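PDB 7N1L: GCN5-related N-acetyltransferase from Brucella abortus, which probably transfers an acyl group, most likely acetyl from acetyl-CoA as other GNAT-family enzymes do, to an acceptor that may be a ribosomal protein. Local coordinates for residues E75-R80 with G87-Y92. Residues are numbered along the deposited sequence; the frame is centred on the assembly and turned at random.
Sequences EALGAR and GFVIFY
Glu75 and Phe91 pair near one end of an antiparallel beta hairpin, strands 74-81 and 84-96, within the mixed central sheet of the GNAT fold. Backbone bonds join the strands at alternate pairs. Glu75 and Phe91 exchange two, the straighter running from Phe91 N to Glu75 O at 2.8 Å (171° at the hydrogen); Leu77 and Val89 exchange two more, with Leu77 N 2.8 Å from Val89 O. Nearer the turn, Ala79 N bonds to Gly87 O at 3.2 Å from above the carbonyl plane, and the bond back from Gly87 N is weak. In the non-hydrogen-bonded pair Ala76-Ile90, Ala76 CA lies 3.2 Å from Val89 O in a CA-H...O contact.

Apolar side chains divide between the two faces. Leu77 CB meets Val89 CG1 at 3.6 Å on the face where Leu77, Ala79 and Phe91 also pack against helix 120-129; on the other, Phe88 sets its ring edge-to-face with Phe41. The Glu75 carboxylate reaches on to a salt bridge with Arg135. With CG between its backbone N and carbonyl carbon (chi1 66°), Phe91 swings its ring across to strand 74-81, where Glu75 CB sits over one face in a CH-pi contact, 3.7 Å from the ring centroid.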
# COMPACT_ATOMS: atom_id res chain seq x y z
N GLU A 75 5.05 6.18 7.79
CA GLU A 75 5.07 7.39 8.58
C GLU A 75 3.73 7.48 9.30
O GLU A 75 2.75 6.84 8.93
CB GLU A 75 5.31 8.65 7.72
CG GLU A 75 6.61 8.59 6.88
CD GLU A 75 6.71 9.75 5.94
OE1 GLU A 75 6.84 10.90 6.41
OE2 GLU A 75 6.62 9.53 4.70
N ALA A 76 3.72 8.24 10.38
CA ALA A 76 2.51 8.36 11.17
C ALA A 76 2.40 9.82 11.60
O ALA A 76 3.36 10.42 12.08
CB ALA A 76 2.53 7.40 12.36
N LEU A 77 1.22 10.39 11.37
CA LEU A 77 0.89 11.72 11.85
C LEU A 77 0.11 11.59 13.15
O LEU A 77 -0.72 10.69 13.28
CB LEU A 77 0.08 12.42 10.77
CG LEU A 77 0.17 13.88 10.41
CD1 LEU A 77 1.57 14.38 10.30
CD2 LEU A 77 -0.43 13.85 9.00
N GLY A 78 0.44 12.42 14.13
CA GLY A 78 -0.22 12.38 15.43
C GLY A 78 -0.98 13.66 15.74
O GLY A 78 -0.59 14.76 15.33
N ALA A 79 -2.07 13.51 16.49
CA ALA A 79 -2.89 14.63 16.93
C ALA A 79 -2.84 14.73 18.44
O ALA A 79 -3.10 13.74 19.14
CB ALA A 79 -4.33 14.48 16.45
N ARG A 80 -2.49 15.90 18.95
CA ARG A 80 -2.43 16.13 20.39
C ARG A 80 -3.48 17.14 20.81
O ARG A 80 -3.74 18.11 20.10
CB ARG A 80 -1.04 16.62 20.83
CG ARG A 80 0.08 15.62 20.58
CD ARG A 80 1.46 16.16 20.99
NE ARG A 80 2.47 15.10 20.97
CZ ARG A 80 2.62 14.21 21.94
NH1 ARG A 80 1.87 14.24 23.03
NH2 ARG A 80 3.53 13.26 21.80
N GLY A 87 -5.00 10.95 18.75
CA GLY A 87 -5.31 10.42 17.43
C GLY A 87 -4.06 10.11 16.62
O GLY A 87 -2.96 10.52 16.99
N PHE A 88 -4.22 9.32 15.56
CA PHE A 88 -3.10 9.09 14.64
C PHE A 88 -3.61 8.67 13.27
O PHE A 88 -4.75 8.23 13.12
CB PHE A 88 -2.10 8.05 15.16
CG PHE A 88 -2.61 6.63 15.18
CD1 PHE A 88 -2.52 5.82 14.04
CD2 PHE A 88 -3.13 6.08 16.34
CE1 PHE A 88 -2.95 4.51 14.07
CE2 PHE A 88 -3.56 4.77 16.37
CZ PHE A 88 -3.47 3.98 15.23
N VAL A 89 -2.75 8.84 12.26
CA VAL A 89 -2.97 8.24 10.95
C VAL A 89 -1.62 7.72 10.46
O VAL A 89 -0.61 8.43 10.55
CB VAL A 89 -3.61 9.21 9.93
CG1 VAL A 89 -2.77 10.43 9.69
CG2 VAL A 89 -3.87 8.49 8.62
N ILE A 90 -1.62 6.47 9.99
CA ILE A 90 -0.44 5.80 9.44
C ILE A 90 -0.53 5.84 7.92
O ILE A 90 -1.56 5.45 7.35
CB ILE A 90 -0.34 4.35 9.94
CG1 ILE A 90 -0.21 4.31 11.47
CG2 ILE A 90 0.84 3.62 9.28
CD1 ILE A 90 -0.41 2.90 12.06
N PHE A 91 0.54 6.29 7.26
CA PHE A 91 0.51 6.43 5.81
C PHE A 91 1.84 6.03 5.19
O PHE A 91 2.89 6.09 5.83
CB PHE A 91 0.20 7.87 5.39
CG PHE A 91 1.24 8.87 5.76
CD1 PHE A 91 1.29 9.41 7.04
CD2 PHE A 91 2.14 9.35 4.81
CE1 PHE A 91 2.24 10.39 7.38
CE2 PHE A 91 3.09 10.31 5.14
CZ PHE A 91 3.13 10.83 6.42
N TYR A 92 1.77 5.68 3.90
CA TYR A 92 2.93 5.29 3.13
C TYR A 92 3.12 6.26 1.98
O TYR A 92 2.15 6.65 1.33
CB TYR A 92 2.80 3.85 2.61
CG TYR A 92 2.31 2.94 3.70
CD1 TYR A 92 3.08 2.72 4.83
CD2 TYR A 92 1.14 2.24 3.57
CE1 TYR A 92 2.64 1.92 5.85
CE2 TYR A 92 0.71 1.41 4.58
CZ TYR A 92 1.47 1.26 5.72
OH TYR A 92 1.07 0.42 6.75